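PDB 1LQT: FprA from Mycobacterium tuberculosis, which catalyses electron transfer between NADP(H) and ferredoxin using bound FAD, and may supply electrons to P450 systems. Local coordinates for residues D33-P45 and R75-V88. Sequence-based numbering, arbitrary orientation.
Sequences DMAVDMLEMLPTP and RFRFFGNVVVGEHV. With FAD (flavin-adenine dinucleotide), chain H.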
loop_
_atom_site.group_PDB
_atom_site.type_symbol
_atom_site.label_atom_id
_atom_site.label_comp_id
_atom_site.label_asym_id
_atom_site.label_seq_id
_atom_site.Cartn_x
_atom_site.Cartn_y
_atom_site.Cartn_z
ATOM N N ASP A 33 -5.059 17.757 -27.247
ATOM C CA ASP A 33 -3.875 16.920 -27.278
ATOM C C ASP A 33 -3.233 16.932 -25.896
ATOM O O ASP A 33 -3.376 17.903 -25.165
ATOM C CB ASP A 33 -2.904 17.435 -28.345
ATOM C CG ASP A 33 -3.597 17.739 -29.668
ATOM O OD1 ASP A 33 -4.085 16.805 -30.285
ATOM O OD2 ASP A 33 -3.729 18.897 -30.153
ATOM N N MET A 34 -2.532 15.859 -25.566
ATOM C CA MET A 34 -1.989 15.656 -24.236
ATOM C C MET A 34 -0.559 15.149 -24.289
ATOM O O MET A 34 -0.186 14.348 -25.139
ATOM C CB MET A 34 -2.811 14.648 -23.430
ATOM C CG MET A 34 -4.094 15.197 -22.840
ATOM S SD MET A 34 -3.896 16.338 -21.460
ATOM C CE MET A 34 -5.640 16.696 -21.220
ATOM N N ALA A 35 0.231 15.599 -23.330
ATOM C CA ALA A 35 1.581 15.103 -23.054
ATOM C C ALA A 35 1.581 14.859 -21.550
ATOM O O ALA A 35 1.203 15.741 -20.787
ATOM C CB ALA A 35 2.623 16.122 -23.427
ATOM N N VAL A 36 2.035 13.687 -21.133
ATOM C CA VAL A 36 2.062 13.294 -19.731
ATOM C C VAL A 36 3.471 12.927 -19.294
ATOM O O VAL A 36 4.087 12.058 -19.892
ATOM C CB VAL A 36 1.139 12.073 -19.532
ATOM C CG1 VAL A 36 1.233 11.534 -18.090
ATOM C CG2 VAL A 36 -0.276 12.387 -19.917
ATOM N N ASP A 37 3.979 13.603 -18.273
ATOM C CA ASP A 37 5.246 13.295 -17.627
ATOM C C ASP A 37 4.925 12.771 -16.241
ATOM O O ASP A 37 4.255 13.426 -15.455
ATOM C CB ASP A 37 6.113 14.541 -17.494
ATOM C CG ASP A 37 6.734 15.000 -18.791
ATOM O OD1 ASP A 37 6.745 14.217 -19.755
ATOM O OD2 ASP A 37 7.223 16.147 -18.837
ATOM N N MET A 38 5.422 11.587 -15.946
ATOM C CA MET A 38 5.214 10.925 -14.674
ATOM C C MET A 38 6.502 10.922 -13.895
ATOM O O MET A 38 7.514 10.430 -14.379
ATOM C CB MET A 38 4.728 9.509 -14.947
ATOM C CG MET A 38 4.423 8.736 -13.716
ATOM S SD MET A 38 3.723 7.090 -14.071
ATOM C CE MET A 38 2.084 7.447 -14.537
ATOM N N LEU A 39 6.470 11.510 -12.704
ATOM C CA LEU A 39 7.615 11.647 -11.824
ATOM C C LEU A 39 7.441 10.735 -10.644
ATOM O O LEU A 39 6.459 10.837 -9.932
ATOM C CB LEU A 39 7.686 13.094 -11.297
ATOM C CG LEU A 39 7.651 14.191 -12.368
ATOM C CD1 LEU A 39 7.929 15.545 -11.669
ATOM C CD2 LEU A 39 8.482 13.980 -13.519
ATOM N N GLU A 40 8.405 9.874 -10.404
ATOM C CA GLU A 40 8.305 8.840 -9.388
ATOM C C GLU A 40 9.516 8.878 -8.483
ATOM O O GLU A 40 10.654 8.908 -8.930
ATOM C CB GLU A 40 8.200 7.478 -10.062
ATOM C CG GLU A 40 8.451 6.271 -9.149
ATOM C CD GLU A 40 7.505 6.180 -7.965
ATOM O OE1 GLU A 40 6.287 6.348 -8.175
ATOM O OE2 GLU A 40 8.007 5.936 -6.842
ATOM N N MET A 41 9.234 8.832 -7.191
ATOM C CA MET A 41 10.228 8.843 -6.132
ATOM C C MET A 41 11.292 7.728 -6.219
ATOM O O MET A 41 12.456 7.948 -5.938
ATOM C CB MET A 41 9.445 8.698 -4.809
ATOM C CG MET A 41 10.329 8.410 -3.592
ATOM S SD MET A 41 9.548 8.839 -2.046
ATOM C CE MET A 41 8.243 7.432 -1.815
ATOM N N LEU A 42 10.804 6.526 -6.497
ATOM C CA LEU A 42 11.667 5.359 -6.593
ATOM C C LEU A 42 12.199 5.218 -8.005
ATOM O O LEU A 42 11.662 5.786 -8.949
ATOM C CB LEU A 42 10.866 4.096 -6.240
ATOM C CG LEU A 42 10.240 4.112 -4.857
ATOM C CD1 LEU A 42 9.514 2.801 -4.623
ATOM C CD2 LEU A 42 11.238 4.349 -3.752
ATOM N N PRO A 43 13.246 4.424 -8.201
ATOM C CA PRO A 43 13.700 4.135 -9.558
ATOM C C PRO A 43 12.711 3.304 -10.371
ATOM O O PRO A 43 12.811 3.248 -11.595
ATOM C CB PRO A 43 15.004 3.347 -9.328
ATOM C CG PRO A 43 15.464 3.826 -8.006
ATOM C CD PRO A 43 14.219 3.955 -7.199
ATOM N N THR A 44 11.802 2.634 -9.675
ATOM C CA THR A 44 10.891 1.671 -10.258
ATOM C C THR A 44 9.458 2.180 -10.187
ATOM O O THR A 44 9.081 2.739 -9.166
ATOM C CB THR A 44 10.982 0.337 -9.501
ATOM O OG1 THR A 44 10.621 0.557 -8.121
ATOM C CG2 THR A 44 12.388 -0.235 -9.483
ATOM N N PRO A 45 8.667 1.931 -11.226
ATOM C CA PRO A 45 7.258 2.319 -11.238
ATOM C C PRO A 45 6.398 1.287 -10.528
ATOM O O PRO A 45 6.864 0.248 -10.050
ATOM C CB PRO A 45 6.940 2.351 -12.733
ATOM C CG PRO A 45 7.775 1.191 -13.271
ATOM C CD PRO A 45 9.052 1.281 -12.490
ATOM N N ARG A 75 3.465 9.977 -26.154
ATOM C CA ARG A 75 3.131 11.204 -25.427
ATOM C C ARG A 75 3.462 11.113 -23.931
ATOM O O ARG A 75 3.311 12.081 -23.213
ATOM C CB ARG A 75 1.636 11.447 -25.575
ATOM C CG ARG A 75 1.194 11.725 -27.017
ATOM C CD ARG A 75 -0.291 11.760 -27.184
ATOM N NE ARG A 75 -0.884 10.448 -26.998
ATOM C CZ ARG A 75 -2.171 10.185 -27.118
ATOM N NH1 ARG A 75 -3.053 11.138 -27.396
ATOM N NH2 ARG A 75 -2.601 8.949 -26.953
ATOM N N PHE A 76 3.886 9.929 -23.489
ATOM C CA PHE A 76 4.156 9.629 -22.087
ATOM C C PHE A 76 5.645 9.531 -21.842
ATOM O O PHE A 76 6.352 8.867 -22.614
ATOM C CB PHE A 76 3.519 8.276 -21.770
ATOM C CG PHE A 76 3.730 7.804 -20.362
ATOM C CD1 PHE A 76 4.867 7.135 -20.001
ATOM C CD2 PHE A 76 2.730 7.974 -19.416
ATOM C CE1 PHE A 76 5.024 6.706 -18.673
ATOM C CE2 PHE A 76 2.878 7.542 -18.129
ATOM C CZ PHE A 76 4.011 6.941 -17.760
ATOM N N ARG A 77 6.107 10.127 -20.739
ATOM C CA ARG A 77 7.487 9.983 -20.290
ATOM C C ARG A 77 7.461 9.645 -18.789
ATOM O O ARG A 77 6.621 10.148 -18.053
ATOM C CB ARG A 77 8.295 11.254 -20.501
ATOM C CG ARG A 77 8.399 11.681 -21.942
ATOM C CD ARG A 77 9.373 12.817 -22.202
ATOM N NE ARG A 77 9.000 14.028 -21.469
ATOM C CZ ARG A 77 9.592 15.201 -21.643
ATOM N NH1 ARG A 77 10.590 15.299 -22.493
ATOM N NH2 ARG A 77 9.202 16.255 -20.964
ATOM N N PHE A 78 8.429 8.838 -18.373
ATOM C CA PHE A 78 8.662 8.487 -16.982
ATOM C C PHE A 78 10.007 9.013 -16.509
ATOM O O PHE A 78 11.002 8.883 -17.202
ATOM C CB PHE A 78 8.674 6.971 -16.856
ATOM C CG PHE A 78 8.999 6.437 -15.468
ATOM C CD1 PHE A 78 8.037 6.407 -14.482
ATOM C CD2 PHE A 78 10.242 5.896 -15.178
ATOM C CE1 PHE A 78 8.335 5.871 -13.251
ATOM C CE2 PHE A 78 10.535 5.360 -13.948
ATOM C CZ PHE A 78 9.591 5.346 -12.974
ATOM N N PHE A 79 10.024 9.587 -15.325
ATOM C CA PHE A 79 11.231 10.055 -14.684
ATOM C C PHE A 79 11.232 9.529 -13.251
ATOM O O PHE A 79 10.583 10.092 -12.365
ATOM C CB PHE A 79 11.291 11.570 -14.672
ATOM C CG PHE A 79 11.242 12.207 -16.038
ATOM C CD1 PHE A 79 12.399 12.461 -16.757
ATOM C CD2 PHE A 79 10.048 12.576 -16.609
ATOM C CE1 PHE A 79 12.360 13.098 -17.989
ATOM C CE2 PHE A 79 10.020 13.194 -17.869
ATOM C CZ PHE A 79 11.172 13.435 -18.536
ATOM N N GLY A 80 11.962 8.447 -13.055
ATOM C CA GLY A 80 12.108 7.853 -11.743
ATOM C C GLY A 80 13.268 8.424 -10.967
ATOM O O GLY A 80 14.114 9.134 -11.499
ATOM N N ASN A 81 13.292 8.127 -9.681
ATOM C CA ASN A 81 14.261 8.678 -8.724
ATOM C C ASN A 81 14.143 10.192 -8.622
ATOM O O ASN A 81 15.129 10.868 -8.398
ATOM C CB ASN A 81 15.695 8.239 -9.053
ATOM C CG ASN A 81 16.666 8.446 -7.922
ATOM O OD1 ASN A 81 16.318 8.367 -6.743
ATOM N ND2 ASN A 81 17.919 8.701 -8.278
ATOM N N VAL A 82 12.931 10.714 -8.800
ATOM C CA VAL A 82 12.649 12.147 -8.666
ATOM C C VAL A 82 11.662 12.273 -7.517
ATOM O O VAL A 82 10.513 11.840 -7.609
ATOM C CB VAL A 82 12.087 12.734 -9.970
ATOM C CG1 VAL A 82 11.687 14.188 -9.767
ATOM C CG2 VAL A 82 13.100 12.617 -11.071
ATOM N N VAL A 83 12.117 12.887 -6.428
ATOM C CA VAL A 83 11.322 12.995 -5.227
ATOM C C VAL A 83 10.724 14.391 -5.173
ATOM O O VAL A 83 11.424 15.386 -4.992
ATOM C CB VAL A 83 12.190 12.739 -3.994
ATOM C CG1 VAL A 83 11.360 12.815 -2.723
ATOM C CG2 VAL A 83 12.911 11.402 -4.092
ATOM N N VAL A 84 9.422 14.480 -5.371
ATOM C CA VAL A 84 8.770 15.770 -5.345
ATOM C C VAL A 84 8.691 16.198 -3.890
ATOM O O VAL A 84 8.265 15.436 -3.014
ATOM C CB VAL A 84 7.422 15.729 -6.052
ATOM C CG1 VAL A 84 6.732 17.057 -5.948
ATOM C CG2 VAL A 84 7.601 15.337 -7.519
ATOM N N GLY A 85 9.120 17.424 -3.635
ATOM C CA GLY A 85 9.340 17.953 -2.318
ATOM C C GLY A 85 10.821 17.993 -1.978
ATOM O O GLY A 85 11.213 18.655 -1.005
ATOM N N GLU A 86 11.658 17.298 -2.755
ATOM C CA GLU A 86 13.091 17.276 -2.569
ATOM C C GLU A 86 13.808 17.835 -3.808
ATOM O O GLU A 86 14.381 18.908 -3.774
ATOM C CB GLU A 86 13.618 15.872 -2.254
ATOM C CG GLU A 86 15.106 15.818 -2.039
ATOM C CD GLU A 86 15.601 14.426 -1.691
ATOM O OE1 GLU A 86 14.757 13.560 -1.345
ATOM O OE2 GLU A 86 16.834 14.193 -1.776
ATOM N N HIS A 87 13.762 17.115 -4.925
ATOM C CA HIS A 87 14.453 17.549 -6.140
ATOM C C HIS A 87 13.746 18.684 -6.852
ATOM O O HIS A 87 14.399 19.546 -7.433
ATOM C CB HIS A 87 14.613 16.361 -7.085
ATOM C CG HIS A 87 15.404 15.264 -6.474
ATOM N ND1 HIS A 87 14.830 14.095 -6.021
ATOM C CD2 HIS A 87 16.722 15.183 -6.198
ATOM C CE1 HIS A 87 15.770 13.374 -5.440
ATOM N NE2 HIS A 87 16.925 14.006 -5.548
ATOM N N VAL A 88 12.431 18.607 -6.874
ATOM C CA VAL A 88 11.566 19.628 -7.457
ATOM C C VAL A 88 10.409 19.842 -6.506
ATOM O O VAL A 88 10.057 18.937 -5.740
ATOM C CB VAL A 88 11.042 19.248 -8.869
ATOM C CG1 VAL A 88 12.225 19.018 -9.833
ATOM C CG2 VAL A 88 10.137 18.038 -8.815
HETATM P PA FAD H . 0.518 3.763 -4.517
HETATM O O1A FAD H . 1.034 3.775 -3.135
HETATM O O2A FAD H . 0.318 2.473 -5.224
HETATM O O5B FAD H . 1.493 4.636 -5.436
HETATM C C5B FAD H . 2.023 5.873 -4.944
HETATM C C4B FAD H . 3.298 6.141 -5.734
HETATM O O4B FAD H . 3.675 7.490 -5.473
HETATM C C3B FAD H . 4.484 5.258 -5.326
HETATM O O3B FAD H . 5.138 4.695 -6.440
HETATM C C2B FAD H . 5.355 6.210 -4.552
HETATM O O2B FAD H . 6.725 5.883 -4.497
HETATM C C1B FAD H . 5.074 7.537 -5.269
HETATM N N9A FAD H . 5.380 8.729 -4.491
HETATM C C8A FAD H . 5.002 8.975 -3.199
HETATM N N7A FAD H . 5.420 10.160 -2.774
HETATM C C5A FAD H . 6.132 10.685 -3.835
HETATM C C6A FAD H . 6.817 11.894 -3.980
HETATM N N6A FAD H . 6.865 12.835 -3.051
HETATM N N1A FAD H . 7.418 12.118 -5.182
HETATM C C2A FAD H . 7.325 11.183 -6.166
HETATM N N3A FAD H . 6.682 10.011 -6.094
HETATM C C4A FAD H . 6.101 9.808 -4.908
HETATM N N1 FAD H . -5.015 -4.243 -4.015
HETATM C C2 FAD H . -5.442 -5.296 -4.768
HETATM O O2 FAD H . -6.265 -5.146 -5.650
HETATM N N3 FAD H . -4.941 -6.559 -4.493
HETATM C C4 FAD H . -3.974 -6.812 -3.565
HETATM O O4 FAD H . -3.535 -7.971 -3.393
HETATM C C4X FAD H . -3.503 -5.717 -2.833
HETATM N N5 FAD H . -2.510 -5.881 -1.892
HETATM C C5X FAD H . -2.087 -4.806 -1.154
HETATM C C6 FAD H . -1.117 -4.971 -0.196
HETATM C C7 FAD H . -0.711 -3.935 0.627
HETATM C C7M FAD H . 0.368 -4.157 1.651
HETATM C C8 FAD H . -1.292 -2.675 0.439
HETATM C C8M FAD H . -0.907 -1.517 1.318
HETATM C C9 FAD H . -2.260 -2.485 -0.545
HETATM C C9A FAD H . -2.670 -3.538 -1.350
HETATM N N10 FAD H . -3.657 -3.375 -2.329
HETATM C C10 FAD H . -4.056 -4.450 -3.083
HETATM C "C1'" FAD H . -4.266 -2.044 -2.618
HETATM C "C2'" FAD H . -3.460 -1.277 -3.664
HETATM O "O2'" FAD H . -2.099 -1.364 -3.320
HETATM C "C3'" FAD H . -3.912 0.196 -3.689
HETATM O "O3'" FAD H . -5.281 0.297 -4.068
HETATM C "C4'" FAD H . -3.198 1.081 -4.711
HETATM O "O4'" FAD H . -1.835 0.700 -4.871
HETATM C "C5'" FAD H . -3.284 2.551 -4.297
HETATM O "O5'" FAD H . -2.777 3.284 -5.419
HETATM P P FAD H . -2.161 4.744 -5.336
HETATM O O1P FAD H . -1.813 5.064 -6.738
HETATM O O2P FAD H . -3.031 5.707 -4.595
HETATM O O3P FAD H . -0.855 4.621 -4.444
HETATM O O HOH W 1 -2.560 13.969 -27.929
HETATM O O HOH W 2 5.402 13.739 -22.174
HETATM O O HOH W 3 14.696 6.804 -5.106
#
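Val-36 N donates to Arg-75 O, and Val-36 O in turn accepts from Arg-77 N: strands 34-40 and 76-80 run parallel, as neighbours in the Rossmann-type FAD-binding sheet. The pattern continues with Met-38 N to Arg-77 O, Phe-79 N to Met-38 O, and Glu-40 N to Phe-79 O at 2.9 Å, so the amides of Val-36, Met-38 and Glu-40 are all spent across this seam. Ala-35 and Asp-37 exchange backbone bonds with strand 4-9 on the other edge of 34-40.

On the face carrying Asp-37 and Leu-39, Arg-77 grips the buried carboxylate side-on. NE meets Asp-37 OD1 at 2.8 Å and NH2 meets Asp-37 OD2 at 2.9 Å, both nearly straight and on syn sides; the oxygens lie in the guanidinium plane, but the nitrogens sit somewhat out of the carboxylate plane, the two planes being 29° apart. Arg-77 bends at chi3 (-60°) to bring both nitrogens round. Tyr-97 OH also bonds OD2, a water lies between Asp-37 OD1 and Arg-75 O with more acceptors around it than protons to give, and Ala-403 O takes a further bond from NH2. Phe-79 CZ lies over one guanidinium face, toward its rim, while Leu-39 CD2 packs on Phe-79 CD2. On the other face, the Met-38 sulfur sits at the edge of the Phe-76 ring, a Met-aromatic contact.

Further along, Glu-40 O accepts from Val-82 N, and Leu-42 O from Asn-81 N, both donors coming from above the carbonyl planes, Asn-81 N the more steeply. Pro-43 O, near the Phe-78 ring edge, is buried without a polar partner. These turns shape the adenosine end of the FAD pocket: Val-84 N and O pair with adenine N1A and N6A, the amide reaching N1A at 3.1 Å. Glu-40 takes one ribose hydroxyl on each oxygen, O3B on OE1 and O2B on OE2; Ser-11 OG also bonds OE1, and Leu-42 N holds OE2 from its anti side at 2.9 Å.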